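Long-range contact in Lin2722 protein (PDB 3DS8), which is of unknown function but has an alpha/beta-hydrolase fold and probably acts as a serine hydrolase on a substrate not yet identified: residues Asp2-Gly14 against Phe93-Gly105. Sequence-based numbering, arbitrary orientation.
With SO4 (sulfate ion), chain B; SO4 (sulfate ion), chain C.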
loop_
_atom_site.group_PDB
_atom_site.type_symbol
_atom_site.label_atom_id
_atom_site.label_comp_id
_atom_site.label_asym_id
_atom_site.label_seq_id
_atom_site.Cartn_x
_atom_site.Cartn_y
_atom_site.Cartn_z
ATOM N N ASP A 2 -0.195 -10.637 -19.141
ATOM C CA ASP A 2 0.772 -9.509 -19.093
ATOM C C ASP A 2 0.110 -8.209 -18.671
ATOM O O ASP A 2 0.806 -7.199 -18.470
ATOM C CB ASP A 2 1.407 -9.324 -20.458
ATOM C CG ASP A 2 2.071 -10.601 -20.961
ATOM O OD1 ASP A 2 3.005 -11.111 -20.273
ATOM O OD2 ASP A 2 1.644 -11.090 -22.041
ATOM N N GLN A 3 -1.226 -8.218 -18.556
ATOM C CA GLN A 3 -1.957 -7.114 -17.914
ATOM C C GLN A 3 -1.436 -6.966 -16.517
ATOM O O GLN A 3 -1.163 -7.998 -15.855
ATOM C CB GLN A 3 -3.444 -7.431 -17.805
ATOM C CG GLN A 3 -4.237 -7.251 -19.088
ATOM C CD GLN A 3 -5.603 -7.898 -18.998
ATOM O OE1 GLN A 3 -6.105 -8.149 -17.909
ATOM N NE2 GLN A 3 -6.209 -8.170 -20.141
ATOM N N ILE A 4 -1.310 -5.728 -16.036
ATOM C CA ILE A 4 -0.909 -5.550 -14.658
ATOM C C ILE A 4 -2.043 -4.874 -13.883
ATOM O O ILE A 4 -2.292 -3.696 -14.056
ATOM C CB ILE A 4 0.415 -4.783 -14.497
ATOM C CG1 ILE A 4 1.551 -5.511 -15.253
ATOM C CG2 ILE A 4 0.774 -4.714 -12.994
ATOM C CD1 ILE A 4 2.961 -4.895 -15.010
ATOM N N PRO A 5 -2.733 -5.647 -13.028
ATOM C CA PRO A 5 -3.821 -5.094 -12.234
ATOM C C PRO A 5 -3.323 -4.182 -11.133
ATOM O O PRO A 5 -2.152 -4.248 -10.728
ATOM C CB PRO A 5 -4.521 -6.325 -11.644
ATOM C CG PRO A 5 -3.466 -7.349 -11.606
ATOM C CD PRO A 5 -2.532 -7.077 -12.763
ATOM N N ILE A 6 -4.239 -3.385 -10.632
ATOM C CA ILE A 6 -3.976 -2.527 -9.486
ATOM C C ILE A 6 -4.958 -2.910 -8.382
ATOM O O ILE A 6 -6.161 -2.720 -8.537
ATOM C CB ILE A 6 -4.180 -1.063 -9.843
ATOM C CG1 ILE A 6 -3.279 -0.646 -11.037
ATOM C CG2 ILE A 6 -4.026 -0.206 -8.524
ATOM C CD1 ILE A 6 -3.727 0.679 -11.668
ATOM N N ILE A 7 -4.452 -3.501 -7.302
ATOM C CA ILE A 7 -5.288 -3.869 -6.153
ATOM C C ILE A 7 -5.390 -2.679 -5.184
ATOM O O ILE A 7 -4.378 -2.093 -4.776
ATOM C CB ILE A 7 -4.806 -5.134 -5.457
ATOM C CG1 ILE A 7 -5.831 -5.629 -4.443
ATOM C CG2 ILE A 7 -3.535 -4.975 -4.691
ATOM C CD1 ILE A 7 -5.677 -7.080 -4.160
ATOM N N LEU A 8 -6.610 -2.334 -4.812
ATOM C CA LEU A 8 -6.909 -1.243 -3.846
ATOM C C LEU A 8 -7.397 -1.868 -2.556
ATOM O O LEU A 8 -8.404 -2.610 -2.518
ATOM C CB LEU A 8 -7.980 -0.294 -4.373
ATOM C CG LEU A 8 -7.641 0.337 -5.730
ATOM C CD1 LEU A 8 -8.838 1.245 -6.185
ATOM C CD2 LEU A 8 -6.273 1.063 -5.736
ATOM N N ILE A 9 -6.711 -1.532 -1.464
ATOM C CA ILE A 9 -7.000 -2.122 -0.150
ATOM C C ILE A 9 -7.286 -1.032 0.886
ATOM O O ILE A 9 -6.462 -0.137 1.086
ATOM C CB ILE A 9 -5.896 -3.053 0.357
ATOM C CG1 ILE A 9 -5.596 -4.125 -0.683
ATOM C CG2 ILE A 9 -6.323 -3.678 1.679
ATOM C CD1 ILE A 9 -4.607 -5.175 -0.241
ATOM N N HIS A 10 -8.439 -1.160 1.527
ATOM C CA HIS A 10 -8.921 -0.245 2.554
ATOM C C HIS A 10 -8.112 -0.339 3.867
ATOM O O HIS A 10 -7.312 -1.270 4.053
ATOM C CB HIS A 10 -10.418 -0.510 2.813
ATOM C CG HIS A 10 -10.723 -1.904 3.272
ATOM N ND1 HIS A 10 -10.572 -2.304 4.583
ATOM C CD2 HIS A 10 -11.115 -3.003 2.584
ATOM C CE1 HIS A 10 -10.925 -3.579 4.689
ATOM N NE2 HIS A 10 -11.257 -4.025 3.493
ATOM N N GLY A 11 -8.378 0.627 4.742
ATOM C CA GLY A 11 -7.898 0.674 6.116
ATOM C C GLY A 11 -8.846 -0.066 7.033
ATOM O O GLY A 11 -9.916 -0.553 6.616
ATOM N N SER A 12 -8.486 -0.137 8.302
ATOM C CA SER A 12 -9.333 -0.809 9.262
ATOM C C SER A 12 -10.658 -0.049 9.360
ATOM O O SER A 12 -10.713 1.217 9.250
ATOM C CB SER A 12 -8.613 -1.039 10.605
ATOM O OG SER A 12 -8.665 0.085 11.433
ATOM N N GLY A 13 -11.728 -0.817 9.437
ATOM C CA GLY A 13 -13.065 -0.297 9.417
ATOM C C GLY A 13 -13.639 -0.059 8.038
ATOM O O GLY A 13 -14.845 0.212 7.886
ATOM N N GLY A 14 -12.803 -0.204 7.005
ATOM C CA GLY A 14 -13.199 0.104 5.648
ATOM C C GLY A 14 -13.742 -1.108 4.901
ATOM O O GLY A 14 -14.008 -2.159 5.493
ATOM N N PHE A 93 -2.350 -13.363 -14.048
ATOM C CA PHE A 93 -1.512 -12.194 -13.829
ATOM C C PHE A 93 -0.239 -12.600 -13.111
ATOM O O PHE A 93 -0.298 -13.144 -12.025
ATOM C CB PHE A 93 -2.209 -11.161 -12.936
ATOM C CG PHE A 93 -3.549 -10.673 -13.435
ATOM C CD1 PHE A 93 -3.691 -10.149 -14.712
ATOM C CD2 PHE A 93 -4.664 -10.721 -12.615
ATOM C CE1 PHE A 93 -4.937 -9.669 -15.157
ATOM C CE2 PHE A 93 -5.910 -10.239 -13.042
ATOM C CZ PHE A 93 -6.044 -9.739 -14.329
ATOM N N THR A 94 0.916 -12.278 -13.673
ATOM C CA THR A 94 2.159 -12.635 -12.987
ATOM C C THR A 94 2.663 -11.533 -12.051
ATOM O O THR A 94 3.455 -11.815 -11.160
ATOM C CB THR A 94 3.241 -12.980 -13.988
ATOM O OG1 THR A 94 3.394 -11.889 -14.880
ATOM C CG2 THR A 94 2.851 -14.233 -14.782
ATOM N N GLN A 95 2.224 -10.293 -12.306
ATOM C CA GLN A 95 2.521 -9.114 -11.465
ATOM C C GLN A 95 1.250 -8.366 -11.139
ATOM O O GLN A 95 0.285 -8.458 -11.877
ATOM C CB GLN A 95 3.434 -8.135 -12.183
ATOM C CG GLN A 95 4.759 -8.701 -12.620
ATOM C CD GLN A 95 5.634 -7.625 -13.218
ATOM O OE1 GLN A 95 5.500 -7.273 -14.393
ATOM N NE2 GLN A 95 6.522 -7.093 -12.409
HETATM N N MSE A 96 1.284 -7.585 -10.049
HETATM C CA MSE A 96 0.237 -6.638 -9.734
HETATM C C MSE A 96 0.852 -5.458 -8.980
HETATM O O MSE A 96 1.875 -5.604 -8.347
HETATM C CB MSE A 96 -0.789 -7.292 -8.849
HETATM C CG MSE A 96 -0.286 -7.601 -7.517
HETATM SE SE MSE A 96 -1.690 -8.575 -6.527
HETATM C CE MSE A 96 -1.215 -8.028 -4.689
ATOM N N ASP A 97 0.199 -4.322 -9.069
ATOM C CA ASP A 97 0.510 -3.159 -8.234
ATOM C C ASP A 97 -0.545 -3.066 -7.128
ATOM O O ASP A 97 -1.610 -3.649 -7.253
ATOM C CB ASP A 97 0.481 -1.915 -9.068
ATOM C CG ASP A 97 1.489 -1.938 -10.162
ATOM O OD1 ASP A 97 2.555 -2.533 -9.983
ATOM O OD2 ASP A 97 1.212 -1.299 -11.187
ATOM N N GLY A 98 -0.221 -2.451 -6.012
ATOM C CA GLY A 98 -1.180 -2.305 -4.929
ATOM C C GLY A 98 -1.113 -0.948 -4.261
ATOM O O GLY A 98 -0.048 -0.378 -4.136
ATOM N N VAL A 99 -2.271 -0.441 -3.878
ATOM C CA VAL A 99 -2.400 0.771 -3.106
ATOM C C VAL A 99 -3.174 0.385 -1.868
ATOM O O VAL A 99 -4.272 -0.160 -1.965
ATOM C CB VAL A 99 -3.184 1.845 -3.840
ATOM C CG1 VAL A 99 -3.209 3.137 -2.985
ATOM C CG2 VAL A 99 -2.595 2.119 -5.230
ATOM N N GLY A 100 -2.632 0.700 -0.695
ATOM C CA GLY A 100 -3.295 0.401 0.558
ATOM C C GLY A 100 -3.387 1.577 1.515
ATOM O O GLY A 100 -2.389 2.258 1.761
ATOM N N HIS A 101 -4.582 1.882 1.990
ATOM C CA HIS A 101 -4.756 2.921 2.995
ATOM C C HIS A 101 -4.496 2.286 4.354
ATOM O O HIS A 101 -5.137 1.280 4.695
ATOM C CB HIS A 101 -6.175 3.456 2.877
ATOM C CG HIS A 101 -6.553 4.504 3.871
ATOM N ND1 HIS A 101 -5.701 5.497 4.320
ATOM C CD2 HIS A 101 -7.749 4.727 4.477
ATOM C CE1 HIS A 101 -6.363 6.267 5.175
ATOM N NE2 HIS A 101 -7.601 5.826 5.283
ATOM N N SER A 102 -3.595 2.890 5.111
ATOM C CA SER A 102 -3.331 2.560 6.505
ATOM C C SER A 102 -3.023 1.070 6.702
ATOM O O SER A 102 -2.041 0.594 6.155
ATOM C CB SER A 102 -4.443 3.125 7.411
ATOM O OG SER A 102 -3.935 3.162 8.758
ATOM N N ASN A 103 -3.857 0.325 7.445
ATOM C CA ASN A 103 -3.659 -1.128 7.593
ATOM C C ASN A 103 -3.492 -1.865 6.266
ATOM O O ASN A 103 -2.772 -2.873 6.176
ATOM C CB ASN A 103 -4.822 -1.761 8.401
ATOM C CG ASN A 103 -4.422 -3.043 9.104
ATOM O OD1 ASN A 103 -3.426 -3.040 9.846
ATOM N ND2 ASN A 103 -5.199 -4.153 8.913
ATOM N N GLY A 104 -4.157 -1.380 5.238
ATOM C CA GLY A 104 -4.036 -1.980 3.892
ATOM C C GLY A 104 -2.662 -1.920 3.321
ATOM O O GLY A 104 -2.199 -2.871 2.659
ATOM N N GLY A 105 -1.986 -0.798 3.539
ATOM C CA GLY A 105 -0.553 -0.699 3.173
ATOM C C GLY A 105 0.354 -1.637 3.954
ATOM O O GLY A 105 1.305 -2.187 3.391
HETATM S S SO4 B . -5.648 1.679 10.433
HETATM O O1 SO4 B . -4.176 1.783 10.544
HETATM O O2 SO4 B . -6.260 2.993 10.382
HETATM O O3 SO4 B . -6.033 0.986 9.197
HETATM O O4 SO4 B . -6.136 0.942 11.637
HETATM S S SO4 C . -10.876 3.483 5.041
HETATM O O1 SO4 C . -10.074 3.031 4.055
HETATM O O2 SO4 C . -10.483 4.825 5.572
HETATM O O3 SO4 C . -12.259 3.628 4.541
HETATM O O4 SO4 C . -10.851 2.542 6.202
HETATM O O HOH W 1 0.725 -11.576 -16.610
HETATM O O HOH W 2 0.913 -9.479 -15.009
#
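Asp97 N donates to Pro5 O, the first of five backbone hydrogen bonds that run along strand 6-9 and strand 95-101, parallel neighbours in the sheet. The ladder continues through Ile7 and Val99 as far as His101 N to Ile9 O at 2.9 Å; every N-H...O angle is 158° or wider.

Apolar packing differs on the two faces. Leu8 CD2 reaches Val99 CB at 3.7 Å, the two side chains lying side by side. On the face of Ile7 and Ile9, Gly98 and Gly100 offer bare backbone: with CG1 anti to the backbone N, Ile7 CG2 falls between N and the carbonyl carbon and lies against Gly98 CA, and Ile9 CG2 comes within 3.6 Å of Gly104 CA. Before the strands, Pro5 CG makes a CH-pi contact over the face of the Phe93 ring, 3.9 Å from its centroid, while Gln3 OE1 meets the ring edge.

The buried carboxylate of Asp97 is held by Arg59 and Arg125, a pairing that would favour its ionised form.

Where the strands end, polar backbone gathers round two sulfates, probably from the crystallisation liquor. Ser12 N (2.8 Å) and Asn103 N (2.9 Å) both donate to O3 of the chain B sulfate; Gly11 N donates to the chain C sulfate. Gly11 O takes two bonds on opposite faces of its plane, from Gly14 N, closing the type II turn, and from His10 ND1 at 2.8 Å.

Ser102, strained at phi 54° and psi -116° within Gly100-Gly104, fits a nucleophile elbow, with His222 and Asp188 as probable triad partners. The converging N-H groups of Ser12 and Asn103 are consistent with an oxyanion hole, here occupied by a sulfate oxygen.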